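Local coordinates for hypothetical protein XCC279 (Xanthomonas campestris pv. campestris, PDB 4NAV) that probably hydrolyses 3-deoxy-D-manno-octulosonate 8-phosphate to free KDO and inorganic phosphate, a magnesium-dependent step of lipopolysaccharide biosynthesis, at residues L97-L102 with V113-D118; P124-V129 with P140-R145. All coordinates share one frame; numbering follows the deposited sequence.

Interaction 1: L97-L102 with V113-D118; sequences LAVLAL and VLFMGD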
ATOM      1  N   LEU A  97      27.502  -3.928  18.165  1.00 50.50           N
ATOM      2  CA  LEU A  97      28.160  -3.033  19.134  1.00 49.63           C
ATOM      3  C   LEU A  97      27.130  -2.150  19.824  1.00 47.78           C
ATOM      4  O   LEU A  97      27.208  -1.948  21.030  1.00 45.74           O
ATOM      5  CB  LEU A  97      29.261  -2.200  18.481  1.00 50.88           C
ATOM      6  N   ALA A  98      26.137  -1.665  19.077  1.00 46.60           N
ATOM      7  CA  ALA A  98      25.080  -0.858  19.679  1.00 46.16           C
ATOM      8  C   ALA A  98      24.335  -1.665  20.734  1.00 46.87           C
ATOM      9  O   ALA A  98      24.178  -1.222  21.866  1.00 47.74           O
ATOM     10  CB  ALA A  98      24.127  -0.366  18.624  1.00 45.21           C
ATOM     11  N   VAL A  99      23.890  -2.860  20.352  1.00 46.03           N
ATOM     12  CA  VAL A  99      23.211  -3.752  21.276  1.00 44.77           C
ATOM     13  C   VAL A  99      24.069  -4.049  22.511  1.00 45.54           C
ATOM     14  O   VAL A  99      23.599  -3.938  23.644  1.00 44.65           O
ATOM     15  CB  VAL A  99      22.802  -5.072  20.580  1.00 45.11           C
ATOM     16  CG1 VAL A  99      22.378  -6.119  21.592  1.00 45.56           C
ATOM     17  CG2 VAL A  99      21.655  -4.835  19.606  1.00 45.28           C
ATOM     18  N   LEU A 100      25.320  -4.430  22.282  1.00 46.01           N
ATOM     19  CA  LEU A 100      26.264  -4.703  23.360  1.00 46.96           C
ATOM     20  C   LEU A 100      26.355  -3.507  24.302  1.00 47.41           C
ATOM     21  O   LEU A 100      26.502  -3.664  25.491  1.00 49.80           O
ATOM     22  CB  LEU A 100      27.653  -4.998  22.759  1.00 50.46           C
ATOM     23  CG  LEU A 100      28.481  -6.254  22.995  1.00 52.37           C
ATOM     24  CD1 LEU A 100      27.633  -7.507  23.011  1.00 50.64           C
ATOM     25  CD2 LEU A 100      29.560  -6.362  21.909  1.00 54.29           C
ATOM     26  N   ALA A 101      26.283  -2.296  23.767  1.00 48.75           N
ATOM     27  CA  ALA A 101      26.371  -1.095  24.594  1.00 49.31           C
ATOM     28  C   ALA A 101      25.164  -0.989  25.484  1.00 47.14           C
ATOM     29  O   ALA A 101      25.279  -0.663  26.663  1.00 47.76           O
ATOM     30  CB  ALA A 101      26.490   0.151  23.720  1.00 50.41           C
ATOM     31  N   LEU A 102      24.008  -1.280  24.910  1.00 46.68           N
ATOM     32  CA  LEU A 102      22.736  -1.272  25.652  1.00 47.76           C
ATOM     33  C   LEU A 102      22.639  -2.363  26.745  1.00 46.22           C
ATOM     34  O   LEU A 102      21.989  -2.166  27.759  1.00 46.93           O
ATOM     35  CB  LEU A 102      21.570  -1.435  24.689  1.00 48.06           C
ATOM     36  CG  LEU A 102      21.005  -0.149  24.095  1.00 49.67           C
ATOM     37  CD1 LEU A 102      22.061   0.490  23.231  1.00 54.08           C
ATOM     38  CD2 LEU A 102      19.756  -0.370  23.256  1.00 48.64           C
ATOM     39  N   VAL A 113      18.339 -10.573  25.393  1.00 31.57           N
ATOM     40  CA  VAL A 113      18.040  -9.604  24.365  1.00 30.36           C
ATOM     41  C   VAL A 113      17.336 -10.253  23.178  1.00 29.29           C
ATOM     42  O   VAL A 113      17.691 -11.349  22.748  1.00 29.11           O
ATOM     43  CB  VAL A 113      19.332  -8.968  23.842  1.00 31.48           C
ATOM     44  CG1 VAL A 113      19.022  -7.873  22.834  1.00 31.37           C
ATOM     45  CG2 VAL A 113      20.152  -8.419  24.993  1.00 32.23           C
ATOM     46  N   LEU A 114      16.340  -9.548  22.661  1.00 28.34           N
ATOM     47  CA  LEU A 114      15.638  -9.926  21.462  1.00 27.01           C
ATOM     48  C   LEU A 114      15.974  -8.923  20.400  1.00 27.77           C
ATOM     49  O   LEU A 114      16.016  -7.713  20.686  1.00 29.50           O
ATOM     50  CB  LEU A 114      14.146  -9.846  21.684  1.00 26.01           C
ATOM     51  CG  LEU A 114      13.274 -10.075  20.439  1.00 25.17           C
ATOM     52  CD1 LEU A 114      11.987 -10.743  20.885  1.00 24.31           C
ATOM     53  CD2 LEU A 114      12.981  -8.822  19.637  1.00 24.82           C
ATOM     54  N   PHE A 115      16.206  -9.384  19.174  1.00 27.21           N
ATOM     55  CA  PHE A 115      16.475  -8.469  18.069  1.00 27.48           C
ATOM     56  C   PHE A 115      15.679  -8.864  16.865  1.00 27.29           C
ATOM     57  O   PHE A 115      15.685 -10.033  16.467  1.00 28.40           O
ATOM     58  CB  PHE A 115      17.957  -8.461  17.700  1.00 28.62           C
ATOM     59  CG  PHE A 115      18.351  -7.294  16.835  1.00 29.26           C
ATOM     60  CD1 PHE A 115      19.007  -6.191  17.382  1.00 30.08           C
ATOM     61  CD2 PHE A 115      18.054  -7.287  15.508  1.00 28.94           C
ATOM     62  CE1 PHE A 115      19.362  -5.115  16.611  1.00 30.61           C
ATOM     63  CE2 PHE A 115      18.384  -6.200  14.726  1.00 30.17           C
ATOM     64  CZ  PHE A 115      19.051  -5.118  15.275  1.00 31.00           C
ATOM     65  N   MET A 116      15.001  -7.905  16.264  1.00 27.24           N
ATOM     66  CA  MET A 116      14.230  -8.172  15.078  1.00 27.32           C
ATOM     67  C   MET A 116      14.755  -7.348  13.924  1.00 27.82           C
ATOM     68  O   MET A 116      14.814  -6.117  14.022  1.00 27.83           O
ATOM     69  CB  MET A 116      12.795  -7.815  15.321  1.00 27.76           C
ATOM     70  CG  MET A 116      11.877  -8.203  14.198  1.00 28.83           C
ATOM     71  SD  MET A 116      10.232  -7.678  14.625  1.00 30.97           S
ATOM     72  CE  MET A 116       9.270  -8.666  13.486  1.00 31.14           C
ATOM     73  N   GLY A 117      15.131  -8.015  12.835  1.00 27.81           N
ATOM     74  CA  GLY A 117      15.656  -7.326  11.653  1.00 29.44           C
ATOM     75  C   GLY A 117      15.300  -8.074  10.384  1.00 30.36           C
ATOM     76  O   GLY A 117      14.806  -9.183  10.449  1.00 28.82           O
ATOM     77  N   ASP A 118      15.569  -7.465   9.231  1.00 32.28           N
ATOM     78  CA  ASP A 118      15.141  -8.038   7.947  1.00 32.34           C
ATOM     79  C   ASP A 118      16.239  -8.209   6.894  1.00 32.72           C
ATOM     80  O   ASP A 118      16.010  -8.901   5.906  1.00 33.12           O
ATOM     81  CB  ASP A 118      14.038  -7.167   7.347  1.00 32.47           C
ATOM     82  CG  ASP A 118      14.534  -5.803   6.918  1.00 33.80           C
ATOM     83  OD1 ASP A 118      15.143  -5.074   7.742  1.00 34.51           O
ATOM     84  OD2 ASP A 118      14.313  -5.465   5.725  1.00 34.89           O
TER

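Interaction 2: P124-V129 with P140-R145; sequences PALLAV and PWIAER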
ATOM      1  N   PRO A 124      24.827  -8.959  12.202  1.00 37.90           N
ATOM      2  CA  PRO A 124      25.752  -9.092  13.314  1.00 38.63           C
ATOM      3  C   PRO A 124      25.044  -9.252  14.641  1.00 37.59           C
ATOM      4  O   PRO A 124      25.432 -10.076  15.478  1.00 37.92           O
ATOM      5  CB  PRO A 124      26.517  -7.768  13.275  1.00 40.34           C
ATOM      6  CG  PRO A 124      26.504  -7.354  11.838  1.00 40.09           C
ATOM      7  CD  PRO A 124      25.131  -7.770  11.383  1.00 39.18           C
ATOM      8  N   ALA A 125      23.974  -8.497  14.796  1.00 37.10           N
ATOM      9  CA  ALA A 125      23.139  -8.557  15.978  1.00 35.95           C
ATOM     10  C   ALA A 125      22.299  -9.834  15.999  1.00 35.20           C
ATOM     11  O   ALA A 125      22.210 -10.521  17.026  1.00 35.00           O
ATOM     12  CB  ALA A 125      22.238  -7.340  16.027  1.00 35.43           C
ATOM     13  N   LEU A 126      21.642 -10.139  14.892  1.00 34.66           N
ATOM     14  CA  LEU A 126      20.822 -11.333  14.854  1.00 33.83           C
ATOM     15  C   LEU A 126      21.623 -12.541  15.300  1.00 35.74           C
ATOM     16  O   LEU A 126      21.099 -13.396  16.052  1.00 37.14           O
ATOM     17  CB  LEU A 126      20.263 -11.559  13.478  1.00 33.41           C
ATOM     18  CG  LEU A 126      19.135 -10.585  13.129  1.00 32.48           C
ATOM     19  CD1 LEU A 126      18.906 -10.493  11.632  1.00 32.37           C
ATOM     20  CD2 LEU A 126      17.852 -11.018  13.832  1.00 31.35           C
ATOM     21  N   LEU A 127      22.904 -12.603  14.922  1.00 36.01           N
ATOM     22  CA  LEU A 127      23.741 -13.750  15.312  1.00 35.64           C
ATOM     23  C   LEU A 127      24.304 -13.698  16.725  1.00 34.82           C
ATOM     24  O   LEU A 127      24.819 -14.697  17.214  1.00 35.47           O
ATOM     25  CB  LEU A 127      24.891 -13.940  14.329  1.00 37.12           C
ATOM     26  CG  LEU A 127      24.471 -14.438  12.951  1.00 37.70           C
ATOM     27  CD1 LEU A 127      25.699 -14.676  12.082  1.00 39.43           C
ATOM     28  CD2 LEU A 127      23.629 -15.709  13.027  1.00 37.34           C
ATOM     29  N   ALA A 128      24.191 -12.554  17.389  1.00 33.81           N
ATOM     30  CA  ALA A 128      24.742 -12.382  18.731  1.00 33.44           C
ATOM     31  C   ALA A 128      23.692 -12.472  19.874  1.00 32.30           C
ATOM     32  O   ALA A 128      24.041 -12.806  20.998  1.00 32.10           O
ATOM     33  CB  ALA A 128      25.489 -11.070  18.796  1.00 34.09           C
ATOM     34  N   VAL A 129      22.411 -12.221  19.589  1.00 31.19           N
ATOM     35  CA  VAL A 129      21.411 -12.136  20.670  1.00 29.77           C
ATOM     36  C   VAL A 129      20.778 -13.475  21.076  1.00 28.93           C
ATOM     37  O   VAL A 129      20.824 -14.451  20.346  1.00 28.26           O
ATOM     38  CB  VAL A 129      20.305 -11.129  20.351  1.00 29.39           C
ATOM     39  CG1 VAL A 129      20.885  -9.738  20.173  1.00 30.35           C
ATOM     40  CG2 VAL A 129      19.521 -11.549  19.111  1.00 29.68           C
ATOM     41  N   PRO A 140      16.128 -13.563   2.181  1.00 35.24           N
ATOM     42  CA  PRO A 140      16.461 -14.977   2.427  1.00 35.65           C
ATOM     43  C   PRO A 140      17.793 -15.218   3.156  1.00 35.88           C
ATOM     44  O   PRO A 140      17.887 -16.160   3.948  1.00 34.43           O
ATOM     45  CB  PRO A 140      16.535 -15.593   1.026  1.00 36.59           C
ATOM     46  CG  PRO A 140      15.743 -14.686   0.170  1.00 36.90           C
ATOM     47  CD  PRO A 140      15.822 -13.312   0.764  1.00 36.40           C
ATOM     48  N   TRP A 141      18.801 -14.398   2.900  1.00 36.38           N
ATOM     49  CA  TRP A 141      20.047 -14.528   3.651  1.00 38.96           C
ATOM     50  C   TRP A 141      19.906 -14.373   5.156  1.00 38.48           C
ATOM     51  O   TRP A 141      20.685 -14.959   5.898  1.00 39.50           O
ATOM     52  CB  TRP A 141      21.124 -13.572   3.157  1.00 40.08           C
ATOM     53  CG  TRP A 141      21.632 -13.923   1.838  1.00 42.26           C
ATOM     54  CD1 TRP A 141      21.778 -15.194   1.301  1.00 43.11           C
ATOM     55  CD2 TRP A 141      22.101 -13.020   0.852  1.00 43.96           C
ATOM     56  NE1 TRP A 141      22.284 -15.108   0.030  1.00 45.44           N
ATOM     57  CE2 TRP A 141      22.494 -13.790  -0.273  1.00 44.93           C
ATOM     58  CE3 TRP A 141      22.224 -11.639   0.799  1.00 44.10           C
ATOM     59  CZ2 TRP A 141      22.990 -13.221  -1.421  1.00 46.61           C
ATOM     60  CZ3 TRP A 141      22.732 -11.061  -0.375  1.00 45.90           C
ATOM     61  CH2 TRP A 141      23.104 -11.853  -1.460  1.00 46.98           C
ATOM     62  N   ILE A 142      18.904 -13.610   5.585  1.00 37.65           N
ATOM     63  CA  ILE A 142      18.593 -13.416   6.996  1.00 36.80           C
ATOM     64  C   ILE A 142      17.628 -14.503   7.463  1.00 35.92           C
ATOM     65  O   ILE A 142      17.854 -15.129   8.513  1.00 37.71           O
ATOM     66  CB  ILE A 142      17.992 -12.004   7.244  1.00 36.52           C
ATOM     67  CG1 ILE A 142      19.100 -10.968   7.491  1.00 37.30           C
ATOM     68  CG2 ILE A 142      17.072 -11.989   8.460  1.00 35.00           C
ATOM     69  CD1 ILE A 142      20.171 -10.922   6.426  1.00 39.16           C
ATOM     70  N   ALA A 143      16.549 -14.700   6.713  1.00 34.12           N
ATOM     71  CA  ALA A 143      15.592 -15.777   6.994  1.00 34.33           C
ATOM     72  C   ALA A 143      16.300 -17.115   7.306  1.00 35.34           C
ATOM     73  O   ALA A 143      16.030 -17.743   8.309  1.00 35.45           O
ATOM     74  CB  ALA A 143      14.652 -15.954   5.805  1.00 33.96           C
ATOM     75  N   GLU A 144      17.219 -17.505   6.427  1.00 37.20           N
ATOM     76  CA  GLU A 144      18.020 -18.723   6.544  1.00 38.58           C
ATOM     77  C   GLU A 144      18.789 -18.838   7.825  1.00 39.25           C
ATOM     78  O   GLU A 144      19.199 -19.938   8.195  1.00 39.32           O
ATOM     79  CB  GLU A 144      19.130 -18.678   5.521  1.00 40.98           C
ATOM     80  CG  GLU A 144      18.900 -19.346   4.200  1.00 42.35           C
ATOM     81  CD  GLU A 144      20.188 -19.293   3.408  1.00 43.15           C
ATOM     82  OE1 GLU A 144      20.988 -18.377   3.630  1.00 42.09           O
ATOM     83  OE2 GLU A 144      20.406 -20.164   2.574  1.00 47.35           O
ATOM     84  N   ARG A 145      19.108 -17.694   8.421  1.00 38.86           N
ATOM     85  CA  ARG A 145      20.014 -17.664   9.555  1.00 39.97           C
ATOM     86  C   ARG A 145      19.294 -17.397  10.878  1.00 39.10           C
ATOM     87  O   ARG A 145      19.927 -17.318  11.923  1.00 40.68           O
ATOM     88  CB  ARG A 145      21.158 -16.666   9.281  1.00 41.56           C
ATOM     89  CG  ARG A 145      22.412 -17.335   8.719  1.00 44.13           C
ATOM     90  CD  ARG A 145      23.372 -16.411   7.983  1.00 45.08           C
ATOM     91  NE  ARG A 145      22.974 -16.367   6.585  1.00 46.76           N
ATOM     92  CZ  ARG A 145      23.614 -16.937   5.559  1.00 46.31           C
ATOM     93  NH1 ARG A 145      24.739 -17.616   5.708  1.00 46.56           N
ATOM     94  NH2 ARG A 145      23.092 -16.815   4.357  1.00 46.42           N
TER

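Interaction 1: L97-L102 with V113-D118
Val-99, the one helix residue here that reaches Val-113 and Phe-115 on the strand, follows Ala-98, whose O takes a 3.0 Å bond from Leu-102 N and a weak second one from Ala-101 N. The two methyls of Val-99 divide the work. CG1 lies anti to the backbone N (chi1 167°) and meets Val-113 CG1 at 4.0 Å. These two valine side chains pass alongside each other in opposite directions. CG2 comes to the edge of the Phe-115 ring, near the ring plane, with Phe-115 CD1 at 3.7 Å from Val-99 CG2. The methyl also lies close to CE1, so it covers one CD1-CE1 side of the ring rather than a face. All three residues are buried. No hydrogen bond crosses the contact, and the packing is wholly apolar. This is a helix laid against a strand of the Rossmann-like core of the HAD fold. Beyond the strand, Asp-118 is a predicted magnesium ligand, and its carboxylate comes close to that of Asp-26, another predicted ligand. Strand 113-116 runs parallel between strands 22-25 and 131-133, with helix 95-105 against Val-113 and Phe-115 and helix 158-169 against Leu-114 and Met-116.

Interaction 2: P124-V129 with P140-R145
Leu-126 holds CG anti to its carbonyl carbon (chi1 -74°), and Ile-142 sets its CG2 branch anti to the backbone N. These torsions bring Leu-126 CD1 to within 4.0 Å of Ile-142 CG2. The same leucine methyl also lies near Ile-142 CG1, so it meets both branches. The two side chains cross at about a right angle. Beside them, Leu-127 CD2 lies 4.2 Å from Arg-145 O. The contact joins helix 123-126, which packs on strand 113-116 through Leu-126 and Phe-115, to helix 140-143. The Ile-142 side chain is about 6 Å from that of Asp-118, a predicted magnesium ligand. The guanidinium folds back on its own segment. Arg-145 NE donates a nearly straight bond to Trp-141 O (2.8 Å, 177°), with the acceptor in the guanidinium plane. Arg-145 NH2 makes a salt bridge to Glu-144 OE1 at 2.7 Å. Glu-144 OE2 accepts from Tyr-3 N of the second subunit, and the Trp-141 ring meets that tyrosine ring edge-to-face. Segment 140-145 thus also takes part in a subunit interface. No hydrogen bond or salt bridge joins the two segments. The contact itself depends on modest apolar packing, while the charged groups are paired locally or with the neighbouring subunit.

Of the four segments, 97-102, on helix 95-105, comes first, and interaction 1 closes the ten-residue connection that leads from it to 113-118. The chain then enters helix 123-126. Interaction 2 closes a second ten-residue connection, which contains strand 131-133, before helix 140-143. The two contacts follow in series and neither nest nor cross. They meet through strand 113-116: Phe-115 CE1 packs on Ala-125 CB at 3.7 Å, and Val-129 packs on both Val-113 and Phe-115. Strand 113-116 thus shares its packing with helix 95-105 and segment 124-129. Segment 124-129 in turn passes the packing on to 140-145.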